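Local coordinates for beta-lactamase (Sebaldella termitidis, PDB 6N1N), which probably hydrolyses beta-lactam antibiotics to substituted beta-amino acids, as a class D serine beta-lactamase whose activity would confer antibiotic resistance, at residues D17-T22 with N228-D233; S24-D29 with E149-L154; E118-F123 with Q128-K133; I139-K144 with G193-E198. One frame throughout, in Å; residues are numbered along the deposited sequence.

Contact 1. Residues D17-T22 with N228-D233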
loop_
_atom_site.group_PDB
_atom_site.type_symbol
_atom_site.label_atom_id
_atom_site.label_comp_id
_atom_site.label_asym_id
_atom_site.label_seq_id
_atom_site.Cartn_x
_atom_site.Cartn_y
_atom_site.Cartn_z
ATOM N N ASP A 17 -0.618 0.510 22.065
ATOM C CA ASP A 17 -0.736 -0.117 23.376
ATOM C C ASP A 17 -2.191 -0.271 23.788
ATOM O O ASP A 17 -2.595 -1.322 24.302
ATOM C CB ASP A 17 0.012 0.715 24.422
ATOM C CG ASP A 17 1.521 0.707 24.208
ATOM O OD1 ASP A 17 2.019 -0.113 23.397
ATOM O OD2 ASP A 17 2.195 1.530 24.854
ATOM N N GLU A 18 -2.988 0.780 23.603
ATOM C CA GLU A 18 -4.396 0.712 23.979
ATOM C C GLU A 18 -5.190 -0.261 23.118
ATOM O O GLU A 18 -6.312 -0.608 23.491
ATOM C CB GLU A 18 -5.028 2.110 23.921
ATOM C CG GLU A 18 -4.560 3.023 25.052
ATOM C CD GLU A 18 -5.105 4.444 24.957
ATOM O OE1 GLU A 18 -5.908 4.723 24.042
ATOM O OE2 GLU A 18 -4.720 5.283 25.800
ATOM N N ASN A 19 -4.645 -0.716 21.989
ATOM C CA ASN A 19 -5.332 -1.686 21.148
ATOM C C ASN A 19 -4.653 -3.048 21.166
ATOM O O ASN A 19 -4.985 -3.902 20.339
ATOM C CB ASN A 19 -5.446 -1.139 19.728
ATOM C CG ASN A 19 -6.521 -0.060 19.614
ATOM O OD1 ASN A 19 -7.712 -0.368 19.508
ATOM N ND2 ASN A 19 -6.108 1.206 19.679
ATOM N N LYS A 20 -3.740 -3.276 22.110
ATOM C CA LYS A 20 -3.059 -4.557 22.279
ATOM C C LYS A 20 -2.480 -5.064 20.961
ATOM O O LYS A 20 -2.603 -6.240 20.596
ATOM C CB LYS A 20 -3.991 -5.578 22.919
ATOM C CG LYS A 20 -4.365 -5.204 24.344
ATOM C CD LYS A 20 -5.320 -6.214 24.964
ATOM C CE LYS A 20 -5.678 -5.786 26.377
ATOM N NZ LYS A 20 -6.725 -6.655 26.950
ATOM N N ILE A 21 -1.766 -4.173 20.279
ATOM C CA ILE A 21 -1.101 -4.500 19.028
ATOM C C ILE A 21 0.325 -3.989 19.071
ATOM O O ILE A 21 0.656 -3.033 19.778
ATOM C CB ILE A 21 -1.834 -3.891 17.817
ATOM C CG1 ILE A 21 -2.147 -2.420 18.118
ATOM C CG2 ILE A 21 -3.068 -4.702 17.511
ATOM C CD1 ILE A 21 -2.683 -1.670 16.936
ATOM N N THR A 22 1.178 -4.647 18.310
ATOM C CA THR A 22 2.488 -4.112 18.041
ATOM C C THR A 22 2.514 -3.703 16.574
ATOM O O THR A 22 1.460 -3.592 15.926
ATOM C CB THR A 22 3.563 -5.136 18.441
ATOM O OG1 THR A 22 3.457 -6.347 17.678
ATOM C CG2 THR A 22 3.406 -5.454 19.928
ATOM N N ASN A 228 -8.619 -9.937 15.116
ATOM C CA ASN A 228 -8.091 -9.553 13.811
ATOM C C ASN A 228 -9.149 -8.841 12.963
ATOM O O ASN A 228 -8.836 -7.868 12.272
ATOM C CB ASN A 228 -7.546 -10.781 13.089
ATOM C CG ASN A 228 -6.540 -10.417 12.017
ATOM O OD1 ASN A 228 -5.434 -9.988 12.318
ATOM N ND2 ASN A 228 -6.946 -10.543 10.771
ATOM N N SER A 229 -10.391 -9.307 12.991
ATOM C CA SER A 229 -11.404 -8.694 12.138
ATOM C C SER A 229 -11.656 -7.251 12.538
ATOM O O SER A 229 -11.818 -6.384 11.678
ATOM C CB SER A 229 -12.700 -9.502 12.192
ATOM O OG SER A 229 -12.509 -10.745 11.546
ATOM N N TYR A 230 -11.688 -6.969 13.840
ATOM C CA TYR A 230 -11.796 -5.585 14.286
ATOM C C TYR A 230 -10.651 -4.741 13.743
ATOM O O TYR A 230 -10.854 -3.619 13.249
ATOM C CB TYR A 230 -11.807 -5.525 15.804
ATOM C CG TYR A 230 -11.790 -4.111 16.294
ATOM C CD1 TYR A 230 -12.935 -3.337 16.226
ATOM C CD2 TYR A 230 -10.633 -3.541 16.779
ATOM C CE1 TYR A 230 -12.938 -2.058 16.661
ATOM C CE2 TYR A 230 -10.617 -2.223 17.215
ATOM C CZ TYR A 230 -11.786 -1.497 17.149
ATOM O OH TYR A 230 -11.853 -0.181 17.562
ATOM N N LEU A 231 -9.423 -5.256 13.838
ATOM C CA LEU A 231 -8.278 -4.479 13.388
ATOM C C LEU A 231 -8.319 -4.214 11.892
ATOM O O LEU A 231 -7.887 -3.140 11.442
ATOM C CB LEU A 231 -7.008 -5.222 13.794
ATOM C CG LEU A 231 -6.819 -5.225 15.306
ATOM C CD1 LEU A 231 -5.719 -6.209 15.672
ATOM C CD2 LEU A 231 -6.473 -3.815 15.825
ATOM N N LEU A 232 -8.826 -5.164 11.102
ATOM C CA LEU A 232 -9.036 -4.899 9.681
ATOM C C LEU A 232 -10.013 -3.741 9.487
ATOM O O LEU A 232 -9.852 -2.942 8.562
ATOM C CB LEU A 232 -9.545 -6.159 8.966
ATOM C CG LEU A 232 -8.571 -7.333 8.871
ATOM C CD1 LEU A 232 -9.225 -8.537 8.175
ATOM C CD2 LEU A 232 -7.281 -6.974 8.152
ATOM N N ASP A 233 -11.046 -3.650 10.341
ATOM C CA ASP A 233 -12.000 -2.548 10.273
ATOM C C ASP A 233 -11.433 -1.248 10.833
ATOM O O ASP A 233 -11.952 -0.171 10.499
ATOM C CB ASP A 233 -13.288 -2.885 11.045
ATOM C CG ASP A 233 -14.200 -3.873 10.306
ATOM O OD1 ASP A 233 -13.999 -4.105 9.093
ATOM O OD2 ASP A 233 -15.139 -4.398 10.959
#
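The side-chain amide of N19 has its two ends engaged differently: ND2 is hydrogen-bonded to the carbonyl oxygen of I15, one turn back, and OD1 lies near the plane of the Y230 ring, at its edge, 4.1 Å from CE2. The two side chains cross at about a right angle, yet amide and ring are turned only 19° from each other. Y230 also meets the ring of F234, one turn further along its helix. Deeper in, I21 and L231 lie alongside, pointing opposite ways. I21 CG2 does the touching, 3.6 Å from L231 CD1 and 3.9 Å from L231 CD2. With chi1 at 47°, CG1 of I21 is wedged between N and C of its own backbone, leaving CG2 as the branch that reaches L231. Helix 11-18 ends just before it in a Schellman motif, K20 at positive phi. As in other serine beta-lactamases, the N-terminal and C-terminal helices share one face of the central sheet, and I21 also touches I220 and L238. No hydrogen bond joins the two segments, so the contact rests on branched aliphatic carbons, with a loose approach of the amide oxygen to the ring edge nearer the surface.

Contact 2. Residues S24-D29 with E149-L154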
loop_
_atom_site.group_PDB
_atom_site.type_symbol
_atom_site.label_atom_id
_atom_site.label_comp_id
_atom_site.label_asym_id
_atom_site.label_seq_id
_atom_site.Cartn_x
_atom_site.Cartn_y
_atom_site.Cartn_z
ATOM N N SER A 24 3.778 -0.553 13.989
ATOM C CA SER A 24 4.130 0.853 14.087
ATOM C C SER A 24 3.436 1.658 13.012
ATOM O O SER A 24 2.901 1.128 12.023
ATOM C CB SER A 24 5.638 1.038 13.970
ATOM O OG SER A 24 6.087 0.550 12.729
ATOM N N VAL A 25 3.497 2.981 13.208
ATOM C CA VAL A 25 3.126 3.974 12.218
ATOM C C VAL A 25 4.370 4.792 11.908
ATOM O O VAL A 25 5.089 5.205 12.823
ATOM C CB VAL A 25 1.991 4.878 12.716
ATOM C CG1 VAL A 25 2.333 5.488 14.035
ATOM C CG2 VAL A 25 1.696 5.984 11.701
ATOM N N THR A 26 4.640 4.963 10.625
ATOM C CA THR A 26 5.741 5.771 10.111
ATOM C C THR A 26 5.149 6.789 9.149
ATOM O O THR A 26 4.363 6.430 8.271
ATOM C CB THR A 26 6.783 4.883 9.389
ATOM O OG1 THR A 26 7.241 3.874 10.292
ATOM C CG2 THR A 26 7.970 5.696 8.887
ATOM N N ILE A 27 5.544 8.064 9.298
ATOM C CA ILE A 27 5.059 9.143 8.462
ATOM C C ILE A 27 6.250 9.982 8.022
ATOM O O ILE A 27 7.197 10.189 8.789
ATOM C CB ILE A 27 4.018 9.983 9.228
ATOM C CG1 ILE A 27 2.742 9.175 9.474
ATOM C CG2 ILE A 27 3.671 11.268 8.470
ATOM C CD1 ILE A 27 1.866 9.751 10.548
ATOM N N TYR A 28 6.208 10.446 6.775
ATOM C CA TYR A 28 7.198 11.380 6.247
ATOM C C TYR A 28 6.493 12.651 5.805
ATOM O O TYR A 28 5.637 12.619 4.915
ATOM C CB TYR A 28 7.965 10.772 5.084
ATOM C CG TYR A 28 9.035 11.687 4.510
ATOM C CD1 TYR A 28 10.201 11.927 5.203
ATOM C CD2 TYR A 28 8.865 12.277 3.283
ATOM C CE1 TYR A 28 11.181 12.751 4.683
ATOM C CE2 TYR A 28 9.840 13.091 2.738
ATOM C CZ TYR A 28 10.998 13.327 3.437
ATOM O OH TYR A 28 11.986 14.146 2.921
ATOM N N ASP A 29 6.858 13.753 6.448
ATOM C CA ASP A 29 6.444 15.106 6.109
ATOM C C ASP A 29 7.323 15.590 4.958
ATOM O O ASP A 29 8.520 15.804 5.128
ATOM C CB ASP A 29 6.556 15.943 7.384
ATOM C CG ASP A 29 6.316 17.428 7.168
ATOM O OD1 ASP A 29 6.456 17.905 6.040
ATOM O OD2 ASP A 29 6.029 18.125 8.171
ATOM N N GLU A 149 10.651 1.513 3.249
ATOM C CA GLU A 149 10.746 1.270 1.817
ATOM C C GLU A 149 9.425 1.516 1.100
ATOM O O GLU A 149 9.426 1.967 -0.060
ATOM C CB GLU A 149 11.215 -0.169 1.575
ATOM C CG GLU A 149 12.632 -0.423 2.004
ATOM C CD GLU A 149 13.041 -1.869 1.895
ATOM O OE1 GLU A 149 12.240 -2.754 2.246
ATOM O OE2 GLU A 149 14.177 -2.119 1.448
ATOM N N GLN A 150 8.297 1.232 1.757
ATOM C CA GLN A 150 7.011 1.607 1.177
ATOM C C GLN A 150 6.957 3.107 0.948
ATOM O O GLN A 150 6.566 3.576 -0.122
ATOM C CB GLN A 150 5.845 1.203 2.084
ATOM C CG GLN A 150 5.590 -0.275 2.195
ATOM C CD GLN A 150 4.532 -0.780 1.249
ATOM O OE1 GLN A 150 4.238 -0.182 0.206
ATOM N NE2 GLN A 150 3.955 -1.920 1.606
ATOM N N ILE A 151 7.363 3.872 1.959
ATOM C CA ILE A 151 7.309 5.325 1.862
ATOM C C ILE A 151 8.261 5.821 0.787
ATOM O O ILE A 151 7.922 6.719 0.006
ATOM C CB ILE A 151 7.607 5.957 3.230
ATOM C CG1 ILE A 151 6.376 5.775 4.147
ATOM C CG2 ILE A 151 8.004 7.425 3.080
ATOM C CD1 ILE A 151 6.611 6.081 5.597
ATOM N N ASP A 152 9.470 5.272 0.720
ATOM C CA ASP A 152 10.407 5.778 -0.276
ATOM C C ASP A 152 9.876 5.523 -1.682
ATOM O O ASP A 152 9.991 6.387 -2.558
ATOM C CB ASP A 152 11.793 5.175 -0.050
ATOM C CG ASP A 152 12.602 5.985 1.010
ATOM O OD1 ASP A 152 12.546 7.246 0.996
ATOM O OD2 ASP A 152 13.258 5.385 1.875
ATOM N N PHE A 153 9.217 4.376 -1.878
ATOM C CA PHE A 153 8.584 4.069 -3.161
ATOM C C PHE A 153 7.448 5.049 -3.459
ATOM O O PHE A 153 7.324 5.546 -4.590
ATOM C CB PHE A 153 8.084 2.619 -3.136
ATOM C CG PHE A 153 6.987 2.334 -4.135
ATOM C CD1 PHE A 153 7.266 2.167 -5.473
ATOM C CD2 PHE A 153 5.676 2.280 -3.723
ATOM C CE1 PHE A 153 6.238 1.940 -6.380
ATOM C CE2 PHE A 153 4.660 2.053 -4.612
ATOM C CZ PHE A 153 4.923 1.881 -5.931
ATOM N N LEU A 154 6.649 5.371 -2.451
ATOM C CA LEU A 154 5.528 6.278 -2.644
ATOM C C LEU A 154 6.001 7.705 -2.925
ATOM O O LEU A 154 5.368 8.397 -3.712
ATOM C CB LEU A 154 4.609 6.253 -1.434
ATOM C CG LEU A 154 3.832 4.954 -1.235
ATOM C CD1 LEU A 154 3.311 4.839 0.171
ATOM C CD2 LEU A 154 2.687 4.859 -2.230
#
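I151 carries this contact alone from the helix, splitting its two branches between T26 and Y28 of the strand. Its CD1 lies 3.6 Å from T26 CG2 and 3.5 Å from the carbonyl oxygen T26 O, while its CG2 packs on Y28 CB at 3.9 Å. The extended end of I151 (chi2 168°) pushes CD1 forward to the strand backbone, and the shorter branch stays back to meet Y28 where that residue leaves the main chain. The ring of Y28 then leads off and meets W35 instead. On T26 the methyl makes the closest side-chain contact; OG1 is hydrogen-bonded to S43 OG.

One step out, W35 and F215, from the strands on either side of 22-29, both touch I151. Backbone bonds of T26 with A217 and of Y28 with F215 hold the strand in the sheet. The helix is held too: E149 makes a salt bridge to R46, and Q150 NE2 bonds T52 OG1, next in sequence to S51, the predicted acyl-ester serine. Helix and strand segments run 30° apart, their axes 9.4 Å from each other. I27 points away and touches L246; helix 147-159 thus packs on one face of the central sheet, as in the alpha/beta fold of serine beta-lactamases. With all four touching residues buried and no hydrogen bond across, the join is one of shape and burial, its polar hydroxyl paid for by S43.

Contact 3. Residues E118-F123 with Q128-K133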
loop_
_atom_site.group_PDB
_atom_site.type_symbol
_atom_site.label_atom_id
_atom_site.label_comp_id
_atom_site.label_asym_id
_atom_site.label_seq_id
_atom_site.Cartn_x
_atom_site.Cartn_y
_atom_site.Cartn_z
ATOM N N GLU A 118 12.557 -6.318 -13.232
ATOM C CA GLU A 118 13.000 -5.005 -13.696
ATOM C C GLU A 118 12.268 -3.883 -12.983
ATOM O O GLU A 118 12.881 -2.902 -12.546
ATOM C CB GLU A 118 12.789 -4.865 -15.197
ATOM C CG GLU A 118 13.713 -5.684 -16.052
ATOM C CD GLU A 118 13.328 -5.565 -17.520
ATOM O OE1 GLU A 118 12.585 -4.610 -17.864
ATOM O OE2 GLU A 118 13.747 -6.421 -18.314
ATOM N N TYR A 119 10.937 -4.008 -12.852
ATOM C CA TYR A 119 10.161 -3.007 -12.137
ATOM C C TYR A 119 10.487 -2.978 -10.651
ATOM O O TYR A 119 10.553 -1.905 -10.048
ATOM C CB TYR A 119 8.664 -3.246 -12.360
ATOM C CG TYR A 119 8.181 -2.717 -13.691
ATOM C CD1 TYR A 119 8.022 -1.352 -13.899
ATOM C CD2 TYR A 119 7.907 -3.575 -14.748
ATOM C CE1 TYR A 119 7.578 -0.862 -15.118
ATOM C CE2 TYR A 119 7.460 -3.095 -15.969
ATOM C CZ TYR A 119 7.306 -1.740 -16.148
ATOM O OH TYR A 119 6.871 -1.271 -17.369
ATOM N N LEU A 120 10.687 -4.146 -10.027
ATOM C CA LEU A 120 11.040 -4.159 -8.612
ATOM C C LEU A 120 12.382 -3.463 -8.380
ATOM O O LEU A 120 12.560 -2.806 -7.347
ATOM C CB LEU A 120 11.046 -5.597 -8.090
ATOM C CG LEU A 120 9.700 -6.326 -8.174
ATOM C CD1 LEU A 120 9.834 -7.742 -7.642
ATOM C CD2 LEU A 120 8.551 -5.630 -7.438
ATOM N N LYS A 121 13.297 -3.549 -9.348
ATOM C CA LYS A 121 14.568 -2.826 -9.254
ATOM C C LYS A 121 14.354 -1.322 -9.414
ATOM O O LYS A 121 14.853 -0.523 -8.608
ATOM C CB LYS A 121 15.535 -3.364 -10.305
ATOM C CG LYS A 121 16.899 -2.682 -10.320
ATOM C CD LYS A 121 17.844 -3.379 -11.306
ATOM C CE LYS A 121 19.024 -2.497 -11.719
ATOM N NZ LYS A 121 20.215 -2.660 -10.835
ATOM N N GLU A 122 13.621 -0.925 -10.457
ATOM C CA GLU A 122 13.299 0.482 -10.679
ATOM C C GLU A 122 12.624 1.089 -9.462
ATOM O O GLU A 122 12.917 2.232 -9.076
ATOM C CB GLU A 122 12.412 0.572 -11.925
ATOM C CG GLU A 122 11.843 1.941 -12.284
ATOM C CD GLU A 122 12.854 2.865 -12.911
ATOM O OE1 GLU A 122 13.999 2.427 -13.142
ATOM O OE2 GLU A 122 12.511 4.038 -13.175
ATOM N N PHE A 123 11.729 0.333 -8.830
ATOM C CA PHE A 123 10.927 0.792 -7.707
ATOM C C PHE A 123 11.637 0.660 -6.357
ATOM O O PHE A 123 11.071 1.084 -5.335
ATOM C CB PHE A 123 9.610 -0.002 -7.644
ATOM C CG PHE A 123 8.653 0.267 -8.763
ATOM C CD1 PHE A 123 8.853 1.303 -9.663
ATOM C CD2 PHE A 123 7.539 -0.539 -8.917
ATOM C CE1 PHE A 123 7.948 1.541 -10.689
ATOM C CE2 PHE A 123 6.640 -0.307 -9.948
ATOM C CZ PHE A 123 6.860 0.742 -10.826
ATOM N N GLN A 128 12.997 -7.320 -3.410
ATOM C CA GLN A 128 12.907 -7.515 -4.858
ATOM C C GLN A 128 12.880 -8.983 -5.255
ATOM O O GLN A 128 13.252 -9.317 -6.378
ATOM C CB GLN A 128 14.051 -6.801 -5.583
ATOM C CG GLN A 128 14.073 -5.299 -5.315
ATOM C CD GLN A 128 15.175 -4.568 -6.055
ATOM O OE1 GLN A 128 15.599 -4.990 -7.126
ATOM N NE2 GLN A 128 15.661 -3.468 -5.472
ATOM N N ILE A 129 12.385 -9.854 -4.372
ATOM C CA ILE A 129 12.312 -11.296 -4.640
ATOM C C ILE A 129 10.994 -11.658 -5.331
ATOM O O ILE A 129 9.913 -11.295 -4.858
ATOM C CB ILE A 129 12.460 -12.110 -3.340
ATOM C CG1 ILE A 129 13.725 -11.763 -2.556
ATOM C CG2 ILE A 129 12.416 -13.626 -3.653
ATOM C CD1 ILE A 129 14.994 -12.046 -3.239
ATOM N N VAL A 130 11.092 -12.418 -6.421
ATOM C CA VAL A 130 9.959 -13.057 -7.100
ATOM C C VAL A 130 10.177 -14.564 -7.028
ATOM O O VAL A 130 11.165 -15.068 -7.570
ATOM C CB VAL A 130 9.855 -12.597 -8.563
ATOM C CG1 VAL A 130 8.725 -13.283 -9.299
ATOM C CG2 VAL A 130 9.699 -11.061 -8.635
ATOM N N SER A 131 9.263 -15.278 -6.358
ATOM C CA SER A 131 9.295 -16.736 -6.279
ATOM C C SER A 131 8.935 -17.349 -7.635
ATOM O O SER A 131 8.774 -16.663 -8.644
ATOM C CB SER A 131 8.327 -17.231 -5.214
ATOM O OG SER A 131 7.010 -16.910 -5.624
ATOM N N GLU A 132 8.765 -18.677 -7.655
ATOM C CA GLU A 132 8.283 -19.336 -8.861
ATOM C C GLU A 132 6.789 -19.110 -9.064
ATOM O O GLU A 132 6.270 -19.439 -10.139
ATOM C CB GLU A 132 8.600 -20.838 -8.803
ATOM C CG GLU A 132 7.678 -21.694 -7.949
ATOM C CD GLU A 132 7.787 -21.469 -6.456
ATOM O OE1 GLU A 132 8.599 -20.636 -6.001
ATOM O OE2 GLU A 132 7.034 -22.149 -5.732
ATOM N N LYS A 133 6.106 -18.543 -8.068
ATOM C CA LYS A 133 4.662 -18.283 -8.126
ATOM C C LYS A 133 4.511 -16.885 -8.715
ATOM O O LYS A 133 4.291 -15.895 -8.014
ATOM C CB LYS A 133 4.017 -18.379 -6.746
ATOM C CG LYS A 133 4.230 -19.690 -5.976
ATOM C CD LYS A 133 3.797 -19.541 -4.510
ATOM C CE LYS A 133 4.667 -20.355 -3.542
ATOM N NZ LYS A 133 5.514 -19.506 -2.625
HETATM O O HOH W 1 16.864 -1.143 -6.888
#
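Q128 lies across the last turns of helix 113-122, and each step of its side chain finds something on L120 or K121. CB starts 4.1 Å from L120 CB. CG comes down on the peptide beyond, 3.6 Å from L120 O, and CD sits closer still to that oxygen, at 3.4 Å. With the chain extended past CG (chi2 -178°), the amide reaches K121: OE1 rests 3.2 Å from K121 CA and also touches the root of the K121 side chain at CB. Q128 NE2 donates to a water; the same water donates to K121 O, so the bridge from glutamine to helix passes through one molecule.

This is the chain doubling back after the helix, Q128 itself at positive phi, into the long irregular connection that leads to helix 147-159. Further along that connection S131 makes an ST turn, its OG accepting from K133 N at 3.1 Å. Between these points V130 looks in at the helix. Its CG2 presses on L120 CD1 at 3.5 Å, tighter than usual for two carbons, the side chains crossing at a slant. V130 also touches S113, K117 and F137, and L120 packs on F53.

Contact 4. Residues I139-K144 with G193-E198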
loop_
_atom_site.group_PDB
_atom_site.type_symbol
_atom_site.label_atom_id
_atom_site.label_comp_id
_atom_site.label_asym_id
_atom_site.label_seq_id
_atom_site.Cartn_x
_atom_site.Cartn_y
_atom_site.Cartn_z
ATOM N N ILE A 139 1.933 -12.200 -2.203
ATOM C CA ILE A 139 1.156 -12.758 -1.100
ATOM C C ILE A 139 1.745 -14.048 -0.537
ATOM O O ILE A 139 1.201 -14.581 0.431
ATOM C CB ILE A 139 -0.321 -12.986 -1.489
ATOM C CG1 ILE A 139 -0.444 -13.843 -2.739
ATOM C CG2 ILE A 139 -1.044 -11.675 -1.734
ATOM C CD1 ILE A 139 -1.873 -14.286 -3.038
ATOM N N ASP A 140 2.853 -14.550 -1.081
ATOM C CA ASP A 140 3.387 -15.850 -0.671
ATOM C C ASP A 140 4.609 -15.778 0.249
ATOM O O ASP A 140 5.222 -16.821 0.544
ATOM C CB ASP A 140 3.703 -16.694 -1.906
ATOM C CG ASP A 140 4.947 -16.239 -2.665
ATOM O OD1 ASP A 140 5.520 -15.168 -2.369
ATOM O OD2 ASP A 140 5.364 -16.999 -3.568
ATOM N N ARG A 141 4.970 -14.584 0.719
ATOM C CA ARG A 141 6.071 -14.319 1.654
ATOM C C ARG A 141 7.442 -14.291 0.975
ATOM O O ARG A 141 8.466 -14.092 1.668
ATOM C CB ARG A 141 6.076 -15.323 2.823
ATOM C CG ARG A 141 4.682 -15.529 3.423
ATOM C CD ARG A 141 4.669 -16.308 4.731
ATOM N NE ARG A 141 5.235 -17.651 4.619
ATOM C CZ ARG A 141 4.635 -18.682 4.029
ATOM N NH1 ARG A 141 3.440 -18.540 3.464
ATOM N NH2 ARG A 141 5.241 -19.862 3.995
ATOM N N SER A 142 7.518 -14.435 -0.347
ATOM C CA SER A 142 8.802 -14.303 -1.036
ATOM C C SER A 142 9.199 -12.840 -1.042
ATOM O O SER A 142 10.202 -12.444 -0.413
ATOM C CB SER A 142 8.725 -14.879 -2.453
ATOM O OG SER A 142 7.771 -14.240 -3.277
ATOM N N LEU A 143 8.435 -12.008 -1.736
ATOM C CA LEU A 143 8.641 -10.565 -1.723
ATOM C C LEU A 143 8.305 -9.971 -0.360
ATOM O O LEU A 143 7.272 -10.276 0.243
ATOM C CB LEU A 143 7.783 -9.911 -2.808
ATOM C CG LEU A 143 7.906 -8.388 -2.961
ATOM C CD1 LEU A 143 9.328 -7.986 -3.336
ATOM C CD2 LEU A 143 6.977 -7.871 -4.045
ATOM N N LYS A 144 9.190 -9.122 0.139
ATOM C CA LYS A 144 8.974 -8.476 1.421
ATOM C C LYS A 144 9.485 -7.042 1.331
ATOM O O LYS A 144 10.440 -6.773 0.603
ATOM C CB LYS A 144 9.695 -9.186 2.576
ATOM C CG LYS A 144 9.265 -10.641 2.832
ATOM C CD LYS A 144 9.953 -11.181 4.109
ATOM C CE LYS A 144 9.739 -12.667 4.321
ATOM N NZ LYS A 144 8.323 -12.999 4.595
ATOM N N GLY A 193 -1.859 -10.118 5.564
ATOM C CA GLY A 193 -1.510 -11.507 5.471
ATOM C C GLY A 193 -0.952 -11.989 6.791
ATOM O O GLY A 193 -1.082 -11.329 7.823
ATOM N N ARG A 194 -0.339 -13.163 6.756
ATOM C CA ARG A 194 0.167 -13.776 7.977
ATOM C C ARG A 194 1.546 -14.362 7.732
ATOM O O ARG A 194 1.774 -14.998 6.703
ATOM C CB ARG A 194 -0.777 -14.881 8.476
ATOM C CG ARG A 194 -0.363 -15.474 9.809
ATOM C CD ARG A 194 -1.302 -16.603 10.270
ATOM N NE ARG A 194 -2.670 -16.146 10.510
ATOM C CZ ARG A 194 -3.746 -16.576 9.839
ATOM N NH1 ARG A 194 -3.618 -17.462 8.886
ATOM N NH2 ARG A 194 -4.952 -16.108 10.158
ATOM N N GLU A 195 2.481 -14.086 8.648
ATOM C CA GLU A 195 3.804 -14.712 8.671
ATOM C C GLU A 195 3.949 -15.442 10.002
ATOM O O GLU A 195 4.018 -14.809 11.064
ATOM C CB GLU A 195 4.914 -13.678 8.500
ATOM C CG GLU A 195 4.920 -13.015 7.121
ATOM C CD GLU A 195 6.003 -11.987 6.960
ATOM O OE1 GLU A 195 6.680 -11.667 7.963
ATOM O OE2 GLU A 195 6.173 -11.509 5.822
ATOM N N GLY A 196 4.020 -16.764 9.942
ATOM C CA GLY A 196 4.086 -17.533 11.186
ATOM C C GLY A 196 2.816 -17.350 11.990
ATOM O O GLY A 196 1.715 -17.601 11.510
ATOM N N ALA A 197 2.951 -16.882 13.242
ATOM C CA ALA A 197 1.817 -16.677 14.124
ATOM C C ALA A 197 1.355 -15.238 14.146
ATOM O O ALA A 197 0.462 -14.899 14.933
ATOM C CB ALA A 197 2.176 -17.109 15.548
ATOM N N GLU A 198 1.956 -14.381 13.326
ATOM C CA GLU A 198 1.699 -12.954 13.357
ATOM C C GLU A 198 0.878 -12.532 12.145
ATOM O O GLU A 198 1.318 -12.691 11.001
ATOM C CB GLU A 198 3.018 -12.191 13.407
ATOM C CG GLU A 198 3.829 -12.502 14.657
ATOM C CD GLU A 198 5.072 -11.678 14.741
ATOM O OE1 GLU A 198 5.907 -11.746 13.810
ATOM O OE2 GLU A 198 5.203 -10.945 15.734
#
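K144 NZ reaches over to E195 in a salt bridge, 2.9 Å from OE2, while keeping a bond to its own loop: R141 O accepts from it at 3.1 Å, in the carbonyl plane and on a lone pair. A bend at the end of the lysine chain (chi4 -66°) brings NZ between the two oxygens. It meets OE2 from well above the carboxylate plane, 72° out of it, and OE2 has a further donor in L48 N. The other oxygen, OE1, is taken by R47, which also bridges to E198; the surrounding positive charge would favour an ionised E195. In the modelled conformer, one of two, R141 CD comes within 3.7 Å of R194 O, a contact to treat with caution; R194 turns its own NE to N199.

D140 organises the loop behind. Its OD1 accepts from S142 OG at 2.6 Å and from S142 N at 2.9 Å, the latter closing an Asx turn; OD2 is hydrogen-bonded to S131 OG and forms a salt bridge with K133 NZ.

The carboxylate that K144 meets stands at the head of a type II' turn, E195 to E198, joining strands 184-195 and 198-209, and the loop it ties down belongs to the connection between helices 113-122 and 147-159.

In the fold
Contact 2 is the buried one, its centre about 10 Å from the centre of the chain, while contacts 1 and 3 are partly buried and contact 4 lies at the surface. The first segments of contacts 1 and 2 adjoin, on helix 11-18 and strand 22-29; neither contact has a hydrogen bond across it, and aliphatic carbons carry most of each. Contact 3 stays within the helical region and brings in a water, and contact 4 ties that region's loop to a hairpin of the sheet by charge. Contacts 2 and 3 meet where F153 packs on F123; contacts 3 and 4 are joined where S131 and K133 meet D140. Contacts 1 and 3 fall on opposite sides of the centre.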